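Local coordinates for A1 protein (Enterobacteria phage Qbeta, PDB 3RLK) that is a minor capsid protein of the phage, made by read-through of the coat protein stop codon and probably needed for infection, at residues I34-V40 / I52-L58; L70-W76 / R89-G93; I117-K122 / Y141-D146. All blocks are in the same frame, centred on the assembly; numbering follows the deposited sequence.

Contact 1. Residues I34-V40 / I52-L58; sequences IWSLEEV and IYNAVEL
Strands 34-38 and 52-58 pair antiparallel in the beta-barrel of the read-through domain. Their short axes run at 142° to each other and come within 4.3 Å. Ser-36 and Val-56 form the clear hydrogen-bonded pair: Ser-36 N reaches Val-56 O at 2.7 Å, and Val-56 N answers to Ser-36 O at 2.8 Å. Leu-58 N also bonds to Ile-34 O. The register slips by one residue between Ser-36 and Val-40, where the chain turns a corner at Glu-39. A water spans the break by accepting from Glu-38 N and donating to Asn-54 O. Beyond it, Asn-54 N bonds to Glu-39 O. A second water links Ile-34 N to Leu-58 O at the other end.

Trp-35, Leu-37, Ala-55 and Glu-57 share one face of the sheet. Ala-55 CB sits between Trp-35 CE3 and Leu-37 CD1, touching each at 3.7 Å. Glu-57 lies over a face of the indole. Its CB is 4.1 Å from the centroid of the Trp-35 six-membered ring and off-centre, a CH-pi contact. Phe-132 meets the indole edge-to-face. Leu-37 CB packs alongside Tyr-53 CB, with Leu-37 O over a face of the phenol ring. Leu-37 O also accepts from Arg-118, which pairs with the carboxylate of Glu-38 as well.

Ser-36, Glu-39, Asn-54, Val-56 and Leu-58 are on the other face. Leu-58 CD1 rests on Trp-35 O at 3.5 Å. Glu-39 reaches back over Asn-54 because its CG is anti to the backbone N (chi1 -175°) and the next torsion is extended. The carboxylate and amide planes are 69° apart. Asn-54 ND2 meets the anti side of Glu-39 OE1 at 2.6 Å, in a bent bond tilted out of both planes.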
loop_
_atom_site.group_PDB
_atom_site.type_symbol
_atom_site.label_atom_id
_atom_site.label_comp_id
_atom_site.label_asym_id
_atom_site.label_seq_id
_atom_site.Cartn_x
_atom_site.Cartn_y
_atom_site.Cartn_z
ATOM N N ILE A 34 -1.304 -9.536 -9.331
ATOM C CA ILE A 34 -2.535 -8.927 -8.800
ATOM C C ILE A 34 -3.787 -9.892 -8.856
ATOM O O ILE A 34 -3.774 -10.794 -9.679
ATOM C CB ILE A 34 -2.809 -7.590 -9.424
ATOM C CG1 ILE A 34 -2.978 -7.726 -10.939
ATOM C CG2 ILE A 34 -1.688 -6.572 -9.056
ATOM C CD1 ILE A 34 -3.795 -6.481 -11.534
ATOM N N TRP A 35 -4.805 -9.644 -7.981
ATOM C CA TRP A 35 -5.790 -10.683 -7.645
ATOM C C TRP A 35 -7.128 -10.058 -7.460
ATOM O O TRP A 35 -7.205 -8.861 -7.188
ATOM C CB TRP A 35 -5.432 -11.323 -6.306
ATOM C CG TRP A 35 -4.037 -11.868 -6.330
ATOM C CD1 TRP A 35 -2.863 -11.154 -6.083
ATOM C CD2 TRP A 35 -3.650 -13.207 -6.670
ATOM N NE1 TRP A 35 -1.785 -12.004 -6.224
ATOM C CE2 TRP A 35 -2.246 -13.261 -6.566
ATOM C CE3 TRP A 35 -4.375 -14.404 -6.995
ATOM C CZ2 TRP A 35 -1.532 -14.447 -6.779
ATOM C CZ3 TRP A 35 -3.646 -15.588 -7.207
ATOM C CH2 TRP A 35 -2.252 -15.590 -7.136
ATOM N N SER A 36 -8.167 -10.912 -7.572
ATOM C CA SER A 36 -9.552 -10.535 -7.193
ATOM C C SER A 36 -9.887 -11.424 -5.989
ATOM O O SER A 36 -9.698 -12.667 -6.051
ATOM C CB SER A 36 -10.528 -10.784 -8.364
ATOM O OG SER A 36 -11.869 -10.525 -7.992
ATOM N N LEU A 37 -10.335 -10.821 -4.882
ATOM C CA LEU A 37 -10.780 -11.525 -3.717
ATOM C C LEU A 37 -12.292 -11.230 -3.468
ATOM O O LEU A 37 -12.614 -10.234 -2.878
ATOM C CB LEU A 37 -9.934 -11.083 -2.502
ATOM C CG LEU A 37 -8.644 -11.865 -2.284
ATOM C CD1 LEU A 37 -7.602 -11.509 -3.341
ATOM C CD2 LEU A 37 -8.167 -11.482 -0.814
ATOM N N GLU A 38 -13.202 -12.090 -3.958
ATOM C CA GLU A 38 -14.633 -11.804 -3.811
ATOM C C GLU A 38 -15.397 -13.020 -3.322
ATOM O O GLU A 38 -16.361 -12.853 -2.562
ATOM C CB GLU A 38 -15.261 -11.322 -5.129
ATOM C CG GLU A 38 -14.827 -9.969 -5.722
ATOM C CD GLU A 38 -14.886 -8.776 -4.756
ATOM O OE1 GLU A 38 -15.718 -8.725 -3.769
ATOM O OE2 GLU A 38 -14.089 -7.853 -5.022
ATOM N N GLU A 39 -14.962 -14.200 -3.742
ATOM C CA GLU A 39 -15.602 -15.471 -3.360
ATOM C C GLU A 39 -15.132 -15.833 -1.965
ATOM O O GLU A 39 -13.912 -15.802 -1.672
ATOM C CB GLU A 39 -15.209 -16.607 -4.290
ATOM C CG GLU A 39 -15.984 -17.869 -3.932
ATOM C CD GLU A 39 -15.647 -19.043 -4.819
ATOM O OE1 GLU A 39 -14.561 -19.618 -4.644
ATOM O OE2 GLU A 39 -16.491 -19.422 -5.653
ATOM N N VAL A 40 -16.076 -16.147 -1.088
ATOM C CA VAL A 40 -15.677 -16.513 0.269
ATOM C C VAL A 40 -15.238 -17.962 0.452
ATOM O O VAL A 40 -15.972 -18.925 0.132
ATOM C CB VAL A 40 -16.800 -16.202 1.279
ATOM C CG1 VAL A 40 -16.411 -16.604 2.633
ATOM C CG2 VAL A 40 -17.127 -14.690 1.235
ATOM N N ILE A 52 -12.285 -15.269 4.972
ATOM C CA ILE A 52 -11.114 -15.533 4.113
ATOM C C ILE A 52 -11.698 -15.727 2.743
ATOM O O ILE A 52 -12.679 -16.492 2.565
ATOM C CB ILE A 52 -10.254 -16.755 4.567
ATOM C CG1 ILE A 52 -9.732 -16.499 5.987
ATOM C CG2 ILE A 52 -9.124 -17.020 3.592
ATOM C CD1 ILE A 52 -8.928 -17.626 6.606
ATOM N N TYR A 53 -11.073 -15.086 1.782
ATOM C CA TYR A 53 -11.478 -15.207 0.382
ATOM C C TYR A 53 -10.580 -16.186 -0.375
ATOM O O TYR A 53 -9.434 -16.512 0.006
ATOM C CB TYR A 53 -11.419 -13.839 -0.315
ATOM C CG TYR A 53 -12.394 -12.840 0.271
ATOM C CD1 TYR A 53 -13.640 -12.647 -0.300
ATOM C CD2 TYR A 53 -12.041 -12.051 1.394
ATOM C CE1 TYR A 53 -14.564 -11.726 0.246
ATOM C CE2 TYR A 53 -12.937 -11.134 1.936
ATOM C CZ TYR A 53 -14.198 -10.976 1.344
ATOM O OH TYR A 53 -15.107 -10.074 1.871
ATOM N N ASN A 54 -11.130 -16.652 -1.473
ATOM C CA ASN A 54 -10.344 -17.343 -2.458
ATOM C C ASN A 54 -9.770 -16.279 -3.367
ATOM O O ASN A 54 -10.528 -15.498 -3.972
ATOM C CB ASN A 54 -11.275 -18.244 -3.262
ATOM C CG ASN A 54 -11.604 -19.567 -2.550
ATOM O OD1 ASN A 54 -10.749 -20.203 -1.946
ATOM N ND2 ASN A 54 -12.834 -19.998 -2.673
ATOM N N ALA A 55 -8.441 -16.233 -3.493
ATOM C CA ALA A 55 -7.793 -15.322 -4.411
ATOM C C ALA A 55 -7.777 -15.787 -5.839
ATOM O O ALA A 55 -7.290 -16.887 -6.095
ATOM C CB ALA A 55 -6.325 -14.955 -3.906
ATOM N N VAL A 56 -8.305 -14.971 -6.762
ATOM C CA VAL A 56 -8.262 -15.297 -8.195
ATOM C C VAL A 56 -7.304 -14.374 -8.959
ATOM O O VAL A 56 -7.444 -13.158 -8.886
ATOM C CB VAL A 56 -9.699 -15.294 -8.810
ATOM C CG1 VAL A 56 -9.674 -15.461 -10.375
ATOM C CG2 VAL A 56 -10.598 -16.388 -8.068
ATOM N N GLU A 57 -6.329 -14.940 -9.679
ATOM C CA GLU A 57 -5.319 -14.078 -10.410
ATOM C C GLU A 57 -5.915 -13.281 -11.597
ATOM O O GLU A 57 -6.770 -13.777 -12.352
ATOM C CB GLU A 57 -4.109 -14.964 -10.773
ATOM C CG GLU A 57 -2.833 -14.241 -11.078
ATOM C CD GLU A 57 -1.733 -15.266 -11.587
ATOM O OE1 GLU A 57 -1.915 -16.503 -11.431
ATOM O OE2 GLU A 57 -0.734 -14.802 -12.110
ATOM N N LEU A 58 -5.515 -12.020 -11.711
ATOM C CA LEU A 58 -5.855 -11.168 -12.840
ATOM C C LEU A 58 -4.657 -10.961 -13.762
ATOM O O LEU A 58 -3.467 -11.126 -13.340
ATOM C CB LEU A 58 -6.311 -9.776 -12.289
ATOM C CG LEU A 58 -7.460 -9.939 -11.300
ATOM C CD1 LEU A 58 -7.539 -8.571 -10.632
ATOM C CD2 LEU A 58 -8.720 -10.217 -12.097
HETATM O O HOH W 1 -1.089 -10.519 -12.120
HETATM O O HOH W 2 -12.479 -14.623 -5.495
#

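Contact 2. Residues L70-W76 / R89-G93; sequences LLGNTKW and RGCRG
Cys-91 lies over one face of the Trp-76 indole. Its CB is 3.4 Å from the centroid of the Trp-76 six-membered ring, almost on the ring normal, which makes a CH-pi contact. Cys-91 SG is also over this face and makes a sulfur-aromatic contact. With SG anti to the backbone N (chi1 179°), the sulfur is carried toward the CZ3 side of the ring, and Trp-76 CZ3 is 3.6 Å from Cys-91 SG. At the ring edge, Trp-76 NE1 donates to a lone pair of Arg-89 O at 2.9 Å, nearly in the indole plane. Leu-71 CD2 lies at the edge too.

The Arg-89 guanidinium has the Gly-72 carbonyl over one face. Arg-89 NE is 3.2 Å from Gly-72 O, but the angle is too poor for a hydrogen bond. The bent chain of Arg-92 brings NE to Leu-71 O at 2.9 Å, tilted 31° from the guanidinium plane, while NH2 bonds to Lys-68 O.

The backbone is a small two-stranded antiparallel sheet. Gly-72 N bonds to Gly-90 O. After Asn-73 the register shifts, and Thr-74 makes a separate single bridge to Cys-91, with a bond each way. Leu-71 packs on Ile-187 and Pro-190, and Trp-76 on Val-189, near the C-terminal end of the chain.

Cys-91 O takes two donors from one residue, Thr-74 N in the carbonyl plane and Thr-74 OG1 at 2.6 Å from above it. Gly-93 N donates to Cys-91 SG at 3.3 Å. The indole face and the Gly-93 N-H together probably restrict rotation of the thiol; the two Thr-74 donors hold the carbonyl.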
loop_
_atom_site.group_PDB
_atom_site.type_symbol
_atom_site.label_atom_id
_atom_site.label_comp_id
_atom_site.label_asym_id
_atom_site.label_seq_id
_atom_site.Cartn_x
_atom_site.Cartn_y
_atom_site.Cartn_z
ATOM N N LEU A 70 7.506 8.910 -8.749
ATOM C CA LEU A 70 7.509 8.581 -7.326
ATOM C C LEU A 70 8.880 8.590 -6.705
ATOM O O LEU A 70 8.979 8.330 -5.486
ATOM C CB LEU A 70 6.884 7.199 -7.118
ATOM C CG LEU A 70 5.581 6.939 -7.874
ATOM C CD1 LEU A 70 5.120 5.499 -7.707
ATOM C CD2 LEU A 70 4.406 7.874 -7.456
ATOM N N LEU A 71 9.916 8.800 -7.546
ATOM C CA LEU A 71 11.310 8.724 -7.138
ATOM C C LEU A 71 11.948 10.131 -7.048
ATOM O O LEU A 71 11.435 11.092 -7.609
ATOM C CB LEU A 71 12.148 7.897 -8.072
ATOM C CG LEU A 71 11.677 6.410 -8.140
ATOM C CD1 LEU A 71 12.644 5.688 -9.081
ATOM C CD2 LEU A 71 11.524 5.647 -6.807
ATOM N N GLY A 72 12.964 10.267 -6.216
ATOM C CA GLY A 72 13.633 11.558 -6.135
ATOM C C GLY A 72 14.776 11.412 -5.199
ATOM O O GLY A 72 15.378 10.321 -5.120
ATOM N N ASN A 73 15.097 12.506 -4.500
ATOM C CA ASN A 73 16.232 12.454 -3.584
ATOM C C ASN A 73 15.989 12.532 -2.064
ATOM O O ASN A 73 16.930 12.792 -1.259
ATOM C CB ASN A 73 17.314 13.492 -4.033
ATOM C CG ASN A 73 16.834 14.923 -3.872
ATOM O OD1 ASN A 73 15.763 15.161 -3.330
ATOM N ND2 ASN A 73 17.604 15.867 -4.342
ATOM N N THR A 74 14.750 12.303 -1.644
ATOM C CA THR A 74 14.444 12.332 -0.226
ATOM C C THR A 74 14.443 10.904 0.397
ATOM O O THR A 74 14.437 9.894 -0.337
ATOM C CB THR A 74 13.130 13.073 0.011
ATOM O OG1 THR A 74 12.041 12.258 -0.439
ATOM C CG2 THR A 74 13.106 14.434 -0.717
ATOM N N LYS A 75 14.469 10.811 1.725
ATOM C CA LYS A 75 14.579 9.489 2.313
ATOM C C LYS A 75 13.225 8.731 2.401
ATOM O O LYS A 75 12.229 9.318 2.751
ATOM C CB LYS A 75 15.374 9.526 3.615
ATOM C CG LYS A 75 14.780 10.112 4.807
ATOM C CD LYS A 75 15.857 9.867 5.910
ATOM C CE LYS A 75 15.479 10.312 7.342
ATOM N NZ LYS A 75 16.737 10.608 8.107
ATOM N N TRP A 76 13.219 7.428 2.106
ATOM C CA TRP A 76 12.048 6.617 2.403
ATOM C C TRP A 76 11.970 6.457 3.924
ATOM O O TRP A 76 13.036 6.444 4.595
ATOM C CB TRP A 76 12.238 5.203 1.814
ATOM C CG TRP A 76 12.327 5.236 0.366
ATOM C CD1 TRP A 76 13.485 5.082 -0.413
ATOM C CD2 TRP A 76 11.246 5.368 -0.531
ATOM N NE1 TRP A 76 13.152 5.168 -1.734
ATOM C CE2 TRP A 76 11.792 5.357 -1.852
ATOM C CE3 TRP A 76 9.865 5.537 -0.364
ATOM C CZ2 TRP A 76 10.991 5.449 -2.989
ATOM C CZ3 TRP A 76 9.054 5.654 -1.505
ATOM C CH2 TRP A 76 9.621 5.620 -2.803
ATOM N N ARG A 89 17.474 4.335 -5.030
ATOM C CA ARG A 89 16.936 5.617 -5.447
ATOM C C ARG A 89 15.963 6.072 -4.295
ATOM O O ARG A 89 15.310 5.238 -3.629
ATOM C CB ARG A 89 16.283 5.518 -6.859
ATOM C CG ARG A 89 15.848 6.880 -7.459
ATOM C CD ARG A 89 16.972 7.843 -7.948
ATOM N NE ARG A 89 17.546 8.719 -6.933
ATOM C CZ ARG A 89 18.122 9.907 -7.221
ATOM N NH1 ARG A 89 18.657 10.696 -6.272
ATOM N NH2 ARG A 89 18.139 10.352 -8.485
ATOM N N GLY A 90 16.006 7.368 -4.021
ATOM C CA GLY A 90 15.158 7.972 -3.030
ATOM C C GLY A 90 13.715 8.163 -3.484
ATOM O O GLY A 90 13.302 7.843 -4.616
ATOM N N CYS A 91 12.963 8.697 -2.531
ATOM C CA CYS A 91 11.593 9.036 -2.736
ATOM C C CYS A 91 11.452 10.430 -3.293
ATOM O O CYS A 91 12.233 11.362 -2.924
ATOM C CB CYS A 91 10.881 8.864 -1.401
ATOM S SG CYS A 91 9.046 9.265 -1.325
ATOM N N ARG A 92 10.398 10.606 -4.123
ATOM C CA ARG A 92 10.050 11.915 -4.637
ATOM C C ARG A 92 9.782 12.896 -3.460
ATOM O O ARG A 92 10.121 14.080 -3.501
ATOM C CB ARG A 92 8.801 11.843 -5.536
ATOM C CG ARG A 92 8.300 13.218 -5.989
ATOM C CD ARG A 92 9.389 13.986 -6.760
ATOM N NE ARG A 92 9.640 13.266 -8.028
ATOM C CZ ARG A 92 9.625 13.802 -9.261
ATOM N NH1 ARG A 92 9.463 15.125 -9.431
ATOM N NH2 ARG A 92 9.893 13.007 -10.341
ATOM N N GLY A 93 9.203 12.367 -2.396
ATOM C CA GLY A 93 8.798 13.182 -1.264
ATOM C C GLY A 93 7.757 14.183 -1.725
ATOM O O GLY A 93 6.915 13.911 -2.640
HETATM O O HOH W 3 12.839 14.405 -4.400
#

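Contact 3. Residues I117-K122 / Y141-D146; sequences IREGKK and YCSLSD
Ile-117 touches Leu-144 with a branch methyl: Ile-117 CG2 is 4.2 Å from Leu-144 CD1, and the two side chains cross at about a right angle. This packs the start of strand 117-121 on the first turn of helix 144-147. Ala-109 and Met-110 of helix 107-112 lie against the same isoleucine. The two segments are not strand neighbours. Strand 129-135 pairs with both strand 117-121 and strand 140-143, so side chains reach past it to Tyr-141 on strand 140-143 and to Leu-144 and Asp-146 on the helix that follows.

Arg-118, extended from CG to NE, crosses the end of Tyr-141 at a slant, with CD and NE nearest the hydroxyl. Tyr-141 OH sits 3.1 Å above one face of the guanidinium, offset toward its rim. The guanidinium and ring planes are 25° apart. Arg-118 NE is 3.2 Å from Tyr-141 OH, but its N-H does not point at the hydroxyl. The polar end of the arginine points elsewhere: NH1 bonds to Leu-37 O and pairs with Glu-38.

Farther on, strand 117-121 bonds through Glu-119 and Lys-121 to the backbone of Tyr-53.

Lys-122 follows the strand and bends at each torsion after the first. This brings its NZ to Asp-146 from the opposite direction. Lys-122 NZ and Asp-146 OD1 form a long salt bridge at 3.4 Å. A water accepts from Lys-122 NZ at 2.6 Å and donates to Asp-146 OD2 at 2.5 Å.

Ser-143 is the N-cap of helix 144-147. Its OG accepts weakly from Ser-145 N and Asp-146 N, and it is also hydrogen-bonded to Glu-130. Lys-122 NZ thus pairs with two carboxylates, Asp-146 and the stronger partner Glu-130, beside the helix N terminus. The helix end and the ammonium group would probably both favour an ionised Asp-146.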
loop_
_atom_site.group_PDB
_atom_site.type_symbol
_atom_site.label_atom_id
_atom_site.label_comp_id
_atom_site.label_asym_id
_atom_site.label_seq_id
_atom_site.Cartn_x
_atom_site.Cartn_y
_atom_site.Cartn_z
ATOM N N ILE A 117 -7.802 -4.258 3.467
ATOM C CA ILE A 117 -6.869 -5.377 3.386
ATOM C C ILE A 117 -7.768 -6.632 3.472
ATOM O O ILE A 117 -8.649 -6.665 4.310
ATOM C CB ILE A 117 -5.922 -5.343 4.574
ATOM C CG1 ILE A 117 -5.327 -3.924 4.760
ATOM C CG2 ILE A 117 -4.869 -6.462 4.451
ATOM C CD1 ILE A 117 -4.629 -3.776 6.132
ATOM N N ARG A 118 -7.610 -7.595 2.575
ATOM C CA ARG A 118 -8.437 -8.848 2.649
ATOM C C ARG A 118 -7.536 -10.022 2.831
ATOM O O ARG A 118 -6.443 -10.078 2.237
ATOM C CB ARG A 118 -9.334 -9.032 1.402
ATOM C CG ARG A 118 -10.525 -8.074 1.443
ATOM C CD ARG A 118 -11.530 -8.325 0.309
ATOM N NE ARG A 118 -12.705 -7.484 0.517
ATOM C CZ ARG A 118 -13.806 -7.477 -0.242
ATOM N NH1 ARG A 118 -13.953 -8.327 -1.234
ATOM N NH2 ARG A 118 -14.791 -6.593 0.042
ATOM N N GLU A 119 -7.965 -11.010 3.625
ATOM C CA GLU A 119 -7.162 -12.250 3.715
ATOM C C GLU A 119 -7.603 -13.233 2.633
ATOM O O GLU A 119 -8.822 -13.443 2.458
ATOM C CB GLU A 119 -7.422 -12.882 5.087
ATOM C CG GLU A 119 -6.403 -13.967 5.438
ATOM C CD GLU A 119 -6.205 -14.067 6.931
ATOM O OE1 GLU A 119 -7.207 -13.935 7.663
ATOM O OE2 GLU A 119 -5.053 -14.243 7.352
ATOM N N GLY A 120 -6.667 -13.863 1.928
ATOM C CA GLY A 120 -7.164 -14.800 0.887
ATOM C C GLY A 120 -6.258 -16.013 0.709
ATOM O O GLY A 120 -5.037 -15.989 0.996
ATOM N N LYS A 121 -6.891 -17.057 0.187
ATOM C CA LYS A 121 -6.251 -18.324 -0.030
ATOM C C LYS A 121 -5.821 -18.431 -1.524
ATOM O O LYS A 121 -6.643 -18.362 -2.391
ATOM C CB LYS A 121 -7.179 -19.489 0.327
ATOM C CG LYS A 121 -6.399 -20.857 0.170
ATOM C CD LYS A 121 -7.320 -22.031 0.291
ATOM C CE LYS A 121 -6.540 -23.347 0.123
ATOM N NZ LYS A 121 -5.515 -23.597 1.251
ATOM N N LYS A 122 -4.527 -18.561 -1.782
ATOM C CA LYS A 122 -4.048 -18.700 -3.177
ATOM C C LYS A 122 -4.234 -20.089 -3.775
ATOM O O LYS A 122 -4.323 -21.092 -3.049
ATOM C CB LYS A 122 -2.572 -18.336 -3.256
ATOM C CG LYS A 122 -2.306 -16.910 -2.760
ATOM C CD LYS A 122 -1.333 -16.102 -3.638
ATOM C CE LYS A 122 0.103 -16.411 -3.356
ATOM N NZ LYS A 122 0.852 -15.119 -3.158
ATOM N N TYR A 141 -6.097 -6.439 -5.983
ATOM C CA TYR A 141 -5.444 -6.710 -4.694
ATOM C C TYR A 141 -4.024 -7.196 -4.963
ATOM O O TYR A 141 -3.741 -7.845 -5.960
ATOM C CB TYR A 141 -6.200 -7.811 -3.960
ATOM C CG TYR A 141 -7.469 -7.349 -3.385
ATOM C CD1 TYR A 141 -7.512 -6.850 -2.072
ATOM C CD2 TYR A 141 -8.621 -7.360 -4.148
ATOM C CE1 TYR A 141 -8.776 -6.347 -1.521
ATOM C CE2 TYR A 141 -9.862 -6.903 -3.624
ATOM C CZ TYR A 141 -9.919 -6.415 -2.330
ATOM O OH TYR A 141 -11.146 -5.976 -1.861
ATOM N N CYS A 142 -3.139 -6.905 -4.031
ATOM C CA CYS A 142 -1.715 -7.350 -4.218
ATOM C C CYS A 142 -1.247 -7.963 -2.881
ATOM O O CYS A 142 -1.580 -7.413 -1.806
ATOM C CB CYS A 142 -0.852 -6.127 -4.604
ATOM S SG CYS A 142 0.837 -6.660 -5.085
ATOM N N SER A 143 -0.577 -9.125 -2.912
ATOM C CA SER A 143 -0.163 -9.858 -1.681
ATOM C C SER A 143 0.958 -9.086 -0.953
ATOM O O SER A 143 1.993 -8.848 -1.591
ATOM C CB SER A 143 0.411 -11.200 -2.057
ATOM O OG SER A 143 0.875 -11.834 -0.867
ATOM N N LEU A 144 0.775 -8.793 0.337
ATOM C CA LEU A 144 1.797 -8.171 1.192
ATOM C C LEU A 144 3.054 -9.102 1.351
ATOM O O LEU A 144 4.222 -8.643 1.488
ATOM C CB LEU A 144 1.147 -7.781 2.554
ATOM C CG LEU A 144 0.163 -6.612 2.318
ATOM C CD1 LEU A 144 -0.785 -6.534 3.555
ATOM C CD2 LEU A 144 0.975 -5.278 2.065
ATOM N N SER A 145 2.786 -10.409 1.202
ATOM C CA SER A 145 3.815 -11.436 1.240
ATOM C C SER A 145 4.732 -11.267 0.054
ATOM O O SER A 145 5.941 -11.264 0.247
ATOM C CB SER A 145 3.257 -12.873 1.267
ATOM O OG SER A 145 2.661 -13.132 2.554
ATOM N N ASP A 146 4.171 -11.034 -1.131
ATOM C CA ASP A 146 4.942 -10.842 -2.337
ATOM C C ASP A 146 5.750 -9.514 -2.296
ATOM O O ASP A 146 6.944 -9.508 -2.548
ATOM C CB ASP A 146 4.042 -10.814 -3.595
ATOM C CG ASP A 146 3.367 -12.139 -3.923
ATOM O OD1 ASP A 146 3.578 -13.124 -3.181
ATOM O OD2 ASP A 146 2.632 -12.207 -4.965
HETATM O O HOH W 4 1.487 -14.326 -5.592
#

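In the fold
The three contacts follow one another along the chain, and none nests in or crosses another. Contact 1 closes first, bringing together the ends of the loop that carries residues 41-51. Contact 2 then closes the irregular loop 77-88. Contact 3 comes last and encloses strand 129-135 and the turn into 140-143, whose residues 141-143 belong to the contact itself. Contacts 1 and 3 touch and belong to the same barrel sheet: strand 52-58 runs parallel to 117-121, and strand 34-38 pairs with 140-143. Contact 2 stands apart on the opposite side of the chain's centre, about 32 Å from contact 1 and 26 Å from contact 3, centre to centre. It packs near strands 96-98 and 183-188.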